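Local structure of endolysin B (Mycobacterium phage D29, 3HC7) at residues A[51-56]-A[85-90]; A[7-12]-A[58-63]. The protein cleaves the ester link between mycolic acids and arabinogalactan in the mycobacterial cell wall, acting with holin to lyse the host and release phage. One frame throughout, in Å; residues are numbered along the deposited sequence.

How the interactions relate
Both contacts use helix 50-70, which meets helix 83-96 near its start in interaction 1 and strand 5-9 about two turns further on in interaction 2. Their centres lie about 7 Å apart, and the two contacts merge in one apolar core: Val87 CB comes within 3.9 Å of Val9 CG1, and Leu60 CD2 stands 4.1 Å from Val87 CG1. Helix 83-96 follows directly on the turn that carries the nucleophile Ser82; the side chain of Ile86 is about 7 Å from that of Ser82, and the side chain of Val9 about 9 Å. Beyond Val9 the chain runs on to Thr12, whose backbone N is hydrogen-bonded to Ser82 OG, so both contacts lie just behind the catalytic serine and segment 7-12 touches it directly.

Interaction 1: A[51-56]-A[85-90]; sequences PSVEKG and AIVVGQ
Just behind the nucleophile elbow that carries Ser82, Ile86 and Val87 of helix 83-96 pack against Val53 and Gly56 of helix 50-70. Segments 51-56 and 85-90 cross at -53°, their axes 8.9 Å apart. Val53 lies at the middle of the crossing, its CA 5.7 Å from Val87 CA. Its CG1, anti to the backbone N (chi1 172°), reaches across to Ile86 CG2 at 3.8 Å, and the two side chains cross at about a right angle, methyl against methyl. Val87 spreads its two branches over the backbone of helix 50-70: CG2 approaches the carbonyl oxygen of Val53 at 3.7 Å, while CG1 rests on the carbonyl carbon of Gly56 at 3.5 Å. Because Gly56 has no side chain, the valine can settle directly on the main chain. No hydrogen bond joins the segments, and all four touching residues are buried. At the margins, Ser52 OG is hydrogen-bonded to OE1 of Gln83, the neighbour of Ser82, and Gln90 NE2 to Asp146 OD2. Val87 also touches Val57 and Val9, carrying the apolar layer on to the sheet. Such helix-on-helix packing behind the catalytic serine belongs to the three-layered alpha/beta-hydrolase fold, as in cutinases.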
ATOM      1  N   PRO A  51      -0.945   7.937 -10.457  1.00 29.87           N
ATOM      2  CA  PRO A  51      -1.534   9.253 -10.146  1.00 33.43           C
ATOM      3  C   PRO A  51      -2.501   9.156  -8.984  1.00 33.67           C
ATOM      4  O   PRO A  51      -2.657  10.120  -8.235  1.00 38.84           O
ATOM      5  CB  PRO A  51      -2.299   9.617 -11.424  1.00 32.27           C
ATOM      6  CG  PRO A  51      -1.590   8.833 -12.517  1.00 33.56           C
ATOM      7  CD  PRO A  51      -1.183   7.538 -11.858  1.00 28.02           C
ATOM      8  N   SER A  52      -3.159   8.012  -8.839  1.00 29.49           N
ATOM      9  CA  SER A  52      -4.059   7.819  -7.711  1.00 24.57           C
ATOM     10  C   SER A  52      -3.244   7.810  -6.416  1.00 30.67           C
ATOM     11  O   SER A  52      -3.589   8.485  -5.451  1.00 32.84           O
ATOM     12  CB  SER A  52      -4.868   6.534  -7.868  1.00 32.78           C
ATOM     13  OG  SER A  52      -5.779   6.378  -6.792  1.00 36.02           O
ATOM     14  N   VAL A  53      -2.154   7.049  -6.416  1.00 29.23           N
ATOM     15  CA  VAL A  53      -1.229   7.005  -5.287  1.00 35.89           C
ATOM     16  C   VAL A  53      -0.732   8.394  -4.865  1.00 29.43           C
ATOM     17  O   VAL A  53      -0.670   8.697  -3.676  1.00 30.94           O
ATOM     18  CB  VAL A  53      -0.017   6.088  -5.592  1.00 31.97           C
ATOM     19  CG1 VAL A  53       1.042   6.195  -4.489  1.00 26.75           C
ATOM     20  CG2 VAL A  53      -0.472   4.647  -5.755  1.00 26.31           C
ATOM     21  N   GLU A  54      -0.363   9.224  -5.838  1.00 27.78           N
ATOM     22  CA  GLU A  54       0.146  10.560  -5.557  1.00 34.81           C
ATOM     23  C   GLU A  54      -0.889  11.413  -4.822  1.00 36.98           C
ATOM     24  O   GLU A  54      -0.542  12.172  -3.926  1.00 36.56           O
ATOM     25  CB  GLU A  54       0.550  11.280  -6.846  1.00 38.37           C
ATOM     26  CG  GLU A  54       1.649  10.628  -7.665  1.00 35.27           C
ATOM     27  CD  GLU A  54       1.809  11.298  -9.028  1.00 41.99           C
ATOM     28  OE1 GLU A  54       0.964  12.149  -9.391  1.00 47.72           O
ATOM     29  OE2 GLU A  54       2.775  10.978  -9.742  1.00 40.73           O
ATOM     30  N   LYS A  55      -2.157  11.300  -5.208  1.00 33.87           N
ATOM     31  CA  LYS A  55      -3.221  12.056  -4.532  1.00 37.66           C
ATOM     32  C   LYS A  55      -3.414  11.593  -3.093  1.00 41.51           C
ATOM     33  O   LYS A  55      -3.575  12.411  -2.186  1.00 41.94           O
ATOM     34  CB  LYS A  55      -4.536  11.938  -5.294  1.00 34.82           C
ATOM     35  CG  LYS A  55      -4.473  12.539  -6.686  1.00 36.45           C
ATOM     36  CD  LYS A  55      -5.632  12.063  -7.532  1.00 47.03           C
ATOM     37  CE  LYS A  55      -5.541  12.637  -8.928  1.00 58.51           C
ATOM     38  NZ  LYS A  55      -5.694  14.115  -8.894  1.00 69.47           N
ATOM     39  N   GLY A  56      -3.395  10.277  -2.890  1.00 40.55           N
ATOM     40  CA  GLY A  56      -3.528   9.718  -1.557  1.00 37.73           C
ATOM     41  C   GLY A  56      -2.366  10.138  -0.678  1.00 40.61           C
ATOM     42  O   GLY A  56      -2.555  10.454   0.497  1.00 40.17           O
ATOM     43  N   ALA A  85      -1.536   0.663   0.849  1.00 36.31           N
ATOM     44  CA  ALA A  85      -0.257   0.328   1.471  1.00 36.03           C
ATOM     45  C   ALA A  85       0.871   1.090   0.791  1.00 36.49           C
ATOM     46  O   ALA A  85       1.827   1.508   1.443  1.00 34.65           O
ATOM     47  CB  ALA A  85      -0.002  -1.163   1.399  1.00 30.03           C
ATOM     48  N   ILE A  86       0.771   1.261  -0.522  1.00 31.59           N
ATOM     49  CA  ILE A  86       1.750   2.089  -1.227  1.00 30.80           C
ATOM     50  C   ILE A  86       1.713   3.530  -0.700  1.00 33.42           C
ATOM     51  O   ILE A  86       2.764   4.127  -0.443  1.00 32.50           O
ATOM     52  CB  ILE A  86       1.520   2.119  -2.754  1.00 34.51           C
ATOM     53  CG1 ILE A  86       1.477   0.708  -3.344  1.00 23.66           C
ATOM     54  CG2 ILE A  86       2.622   2.930  -3.454  1.00 31.68           C
ATOM     55  CD1 ILE A  86       1.088   0.696  -4.841  1.00 23.52           C
ATOM     56  N   VAL A  87       0.509   4.085  -0.545  1.00 32.43           N
ATOM     57  CA  VAL A  87       0.374   5.448  -0.037  1.00 35.22           C
ATOM     58  C   VAL A  87       1.051   5.587   1.326  1.00 30.72           C
ATOM     59  O   VAL A  87       1.882   6.474   1.521  1.00 29.04           O
ATOM     60  CB  VAL A  87      -1.107   5.902   0.066  1.00 39.45           C
ATOM     61  CG1 VAL A  87      -1.214   7.241   0.837  1.00 30.70           C
ATOM     62  CG2 VAL A  87      -1.734   6.016  -1.321  1.00 31.42           C
ATOM     63  N   VAL A  88       0.699   4.713   2.265  1.00 33.83           N
ATOM     64  CA  VAL A  88       1.285   4.773   3.609  1.00 32.51           C
ATOM     65  C   VAL A  88       2.795   4.535   3.552  1.00 33.32           C
ATOM     66  O   VAL A  88       3.564   5.183   4.266  1.00 32.99           O
ATOM     67  CB  VAL A  88       0.638   3.751   4.575  1.00 32.97           C
ATOM     68  CG1 VAL A  88       1.384   3.718   5.914  1.00 37.26           C
ATOM     69  CG2 VAL A  88      -0.839   4.077   4.805  1.00 39.28           C
ATOM     70  N   GLY A  89       3.211   3.598   2.705  1.00 31.12           N
ATOM     71  CA  GLY A  89       4.619   3.267   2.551  1.00 24.97           C
ATOM     72  C   GLY A  89       5.437   4.425   1.990  1.00 25.34           C
ATOM     73  O   GLY A  89       6.559   4.666   2.428  1.00 29.26           O
ATOM     74  N   GLN A  90       4.872   5.153   1.031  1.00 24.21           N
ATOM     75  CA  GLN A  90       5.565   6.294   0.454  1.00 29.19           C
ATOM     76  C   GLN A  90       5.737   7.392   1.476  1.00 30.85           C
ATOM     77  O   GLN A  90       6.803   8.005   1.567  1.00 30.44           O
ATOM     78  CB  GLN A  90       4.814   6.829  -0.758  1.00 32.01           C
ATOM     79  CG  GLN A  90       4.991   5.970  -1.985  1.00 29.28           C
ATOM     80  CD  GLN A  90       6.366   6.115  -2.589  1.00 28.83           C
ATOM     81  OE1 GLN A  90       6.818   7.224  -2.857  1.00 26.26           O
ATOM     82  NE2 GLN A  90       7.034   4.991  -2.827  1.00 25.96           N
TER

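Interaction 2: A[7-12]-A[58-63]; sequences FTVHGT and AELILQ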
ATOM      1  N   PHE A   7      -4.725   7.025  10.905  1.00 56.39           N
ATOM      2  CA  PHE A   7      -4.914   7.418   9.513  1.00 51.83           C
ATOM      3  C   PHE A   7      -5.024   6.168   8.657  1.00 53.65           C
ATOM      4  O   PHE A   7      -4.217   5.247   8.788  1.00 52.57           O
ATOM      5  CB  PHE A   7      -3.747   8.286   9.034  1.00 43.92           C
ATOM      6  CG  PHE A   7      -3.572   9.551   9.826  1.00 50.84           C
ATOM      7  CD1 PHE A   7      -4.295  10.692   9.508  1.00 49.35           C
ATOM      8  CD2 PHE A   7      -2.693   9.593  10.898  1.00 54.94           C
ATOM      9  CE1 PHE A   7      -4.138  11.857  10.239  1.00 54.25           C
ATOM     10  CE2 PHE A   7      -2.530  10.756  11.638  1.00 53.80           C
ATOM     11  CZ  PHE A   7      -3.252  11.887  11.307  1.00 55.44           C
ATOM     12  N   THR A   8      -6.026   6.133   7.785  1.00 52.12           N
ATOM     13  CA  THR A   8      -6.296   4.941   7.004  1.00 44.35           C
ATOM     14  C   THR A   8      -6.464   5.265   5.529  1.00 46.02           C
ATOM     15  O   THR A   8      -7.077   6.270   5.154  1.00 44.40           O
ATOM     16  CB  THR A   8      -7.562   4.204   7.495  1.00 53.52           C
ATOM     17  OG1 THR A   8      -8.683   5.092   7.435  1.00 56.52           O
ATOM     18  CG2 THR A   8      -7.377   3.710   8.922  1.00 56.33           C
ATOM     19  N   VAL A   9      -5.905   4.397   4.700  1.00 39.46           N
ATOM     20  CA  VAL A   9      -5.989   4.555   3.257  1.00 43.14           C
ATOM     21  C   VAL A   9      -6.483   3.256   2.644  1.00 42.75           C
ATOM     22  O   VAL A   9      -5.820   2.221   2.730  1.00 44.53           O
ATOM     23  CB  VAL A   9      -4.640   4.947   2.646  1.00 39.14           C
ATOM     24  CG1 VAL A   9      -4.810   5.320   1.175  1.00 32.44           C
ATOM     25  CG2 VAL A   9      -4.038   6.110   3.418  1.00 37.99           C
ATOM     26  N   HIS A  10      -7.663   3.322   2.041  1.00 44.35           N
ATOM     27  CA  HIS A  10      -8.277   2.165   1.397  1.00 45.12           C
ATOM     28  C   HIS A  10      -7.463   1.571   0.251  1.00 43.24           C
ATOM     29  O   HIS A  10      -6.564   2.215  -0.299  1.00 44.39           O
ATOM     30  CB  HIS A  10      -9.675   2.530   0.884  1.00 42.38           C
ATOM     31  CG  HIS A  10     -10.748   2.411   1.919  1.00 42.88           C
ATOM     32  ND1 HIS A  10     -11.182   1.194   2.400  1.00 41.40           N
ATOM     33  CD2 HIS A  10     -11.483   3.352   2.556  1.00 43.63           C
ATOM     34  CE1 HIS A  10     -12.144   1.390   3.284  1.00 47.37           C
ATOM     35  NE2 HIS A  10     -12.345   2.692   3.401  1.00 53.21           N
ATOM     36  N   GLY A  11      -7.805   0.337  -0.109  1.00 43.35           N
ATOM     37  CA  GLY A  11      -7.216  -0.326  -1.255  1.00 42.30           C
ATOM     38  C   GLY A  11      -7.901   0.083  -2.542  1.00 41.82           C
ATOM     39  O   GLY A  11      -8.884   0.828  -2.538  1.00 44.91           O
ATOM     40  N   THR A  12      -7.369  -0.410  -3.653  1.00 38.35           N
ATOM     41  CA  THR A  12      -7.900  -0.130  -4.978  1.00 33.72           C
ATOM     42  C   THR A  12      -9.407  -0.395  -5.047  1.00 44.83           C
ATOM     43  O   THR A  12      -9.896  -1.404  -4.537  1.00 41.62           O
ATOM     44  CB  THR A  12      -7.175  -1.008  -6.008  1.00 39.22           C
ATOM     45  OG1 THR A  12      -5.766  -0.807  -5.875  1.00 41.32           O
ATOM     46  CG2 THR A  12      -7.617  -0.675  -7.425  1.00 41.12           C
ATOM     47  N   ALA A  58      -0.489  12.885  -0.992  1.00 41.43           N
ATOM     48  CA  ALA A  58      -0.636  14.298  -0.668  1.00 37.82           C
ATOM     49  C   ALA A  58      -1.657  14.487   0.451  1.00 41.00           C
ATOM     50  O   ALA A  58      -1.434  15.265   1.376  1.00 40.60           O
ATOM     51  CB  ALA A  58      -1.027  15.092  -1.894  1.00 34.05           C
ATOM     52  N   GLU A  59      -2.770  13.767   0.380  1.00 34.83           N
ATOM     53  CA  GLU A  59      -3.798  13.916   1.405  1.00 44.43           C
ATOM     54  C   GLU A  59      -3.363  13.360   2.761  1.00 45.76           C
ATOM     55  O   GLU A  59      -3.692  13.926   3.804  1.00 46.17           O
ATOM     56  CB  GLU A  59      -5.112  13.278   0.974  1.00 46.86           C
ATOM     57  CG  GLU A  59      -6.223  13.428   2.018  1.00 51.84           C
ATOM     58  CD  GLU A  59      -6.748  14.853   2.135  1.00 60.39           C
ATOM     59  OE1 GLU A  59      -6.493  15.670   1.224  1.00 60.80           O
ATOM     60  OE2 GLU A  59      -7.427  15.158   3.139  1.00 66.19           O
ATOM     61  N   LEU A  60      -2.625  12.257   2.752  1.00 38.82           N
ATOM     62  CA  LEU A  60      -2.176  11.662   4.005  1.00 41.75           C
ATOM     63  C   LEU A  60      -1.170  12.571   4.715  1.00 43.83           C
ATOM     64  O   LEU A  60      -1.178  12.699   5.942  1.00 45.28           O
ATOM     65  CB  LEU A  60      -1.574  10.274   3.766  1.00 34.98           C
ATOM     66  CG  LEU A  60      -1.000   9.647   5.040  1.00 40.46           C
ATOM     67  CD1 LEU A  60      -2.058   9.609   6.133  1.00 39.12           C
ATOM     68  CD2 LEU A  60      -0.440   8.265   4.771  1.00 41.44           C
ATOM     69  N   ILE A  61      -0.306  13.212   3.938  1.00 40.58           N
ATOM     70  CA  ILE A  61       0.680  14.120   4.504  1.00 38.39           C
ATOM     71  C   ILE A  61      -0.036  15.321   5.120  1.00 45.84           C
ATOM     72  O   ILE A  61       0.222  15.694   6.265  1.00 43.96           O
ATOM     73  CB  ILE A  61       1.666  14.602   3.434  1.00 33.08           C
ATOM     74  CG1 ILE A  61       2.606  13.464   3.024  1.00 31.33           C
ATOM     75  CG2 ILE A  61       2.470  15.792   3.952  1.00 33.22           C
ATOM     76  CD1 ILE A  61       3.353  13.735   1.724  1.00 31.06           C
ATOM     77  N   LEU A  62      -0.945  15.906   4.344  1.00 41.82           N
ATOM     78  CA  LEU A  62      -1.739  17.051   4.776  1.00 48.25           C
ATOM     79  C   LEU A  62      -2.438  16.775   6.108  1.00 53.98           C
ATOM     80  O   LEU A  62      -2.311  17.548   7.056  1.00 58.20           O
ATOM     81  CB  LEU A  62      -2.771  17.403   3.695  1.00 53.06           C
ATOM     82  CG  LEU A  62      -3.509  18.747   3.740  1.00 65.41           C
ATOM     83  CD1 LEU A  62      -4.529  18.854   2.617  1.00 64.24           C
ATOM     84  CD2 LEU A  62      -4.195  18.960   5.070  1.00 78.13           C
ATOM     85  N   GLN A  63      -3.172  15.671   6.169  1.00 49.57           N
ATOM     86  CA  GLN A  63      -3.957  15.323   7.343  1.00 53.52           C
ATOM     87  C   GLN A  63      -3.090  15.078   8.571  1.00 53.76           C
ATOM     88  O   GLN A  63      -3.438  15.494   9.673  1.00 58.24           O
ATOM     89  CB  GLN A  63      -4.820  14.092   7.057  1.00 52.88           C
ATOM     90  CG  GLN A  63      -5.992  14.366   6.132  1.00 56.17           C
ATOM     91  CD  GLN A  63      -7.027  15.272   6.782  1.00 64.18           C
ATOM     92  OE1 GLN A  63      -7.820  15.924   6.101  1.00 60.07           O
ATOM     93  NE2 GLN A  63      -7.018  15.314   8.111  1.00 56.14           N
TER
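Phe7 and Leu60 carry the contact between strand 7-9 and helix segment 58-63, which run nearly antiparallel (173°), their axes 9.9 Å apart. Leu60 extends its CG anti to the backbone N (chi1 176°), which brings its two methyl groups to the strand although the CA–CB bond does not aim at it. The methyls divide the work: CD1 lies 3.6 Å from Phe7 CB, at the root of the aromatic side chain, and CD2 stands 4.4 Å from Val9 CG2. Phe7, with CG beside its own backbone N and anti to the carbonyl carbon (chi1 -60°), sends its ring out from the sheet and across to the helix, one turn on from Leu60. There Phe7 CE1 is 3.7 Å from the backbone oxygen of Gln63 and 3.9 Å from Gln63 CB, so the far end of the ring meets main chain and the first side-chain carbon together. Phe7 and Val9 thus project from one side of the strand, with Thr8 between them turned the other way and its OG1 hydrogen-bonded to Trp36 NE1. Main-chain hydrogen bonds tie Phe7 and Val9 to strand 76-81. Helix 50-70 links strands 35-38 and 76-81 in a beta-alpha-beta crossover, passing antiparallel over the intervening strand 5-9, as in the alpha/beta-hydrolase fold.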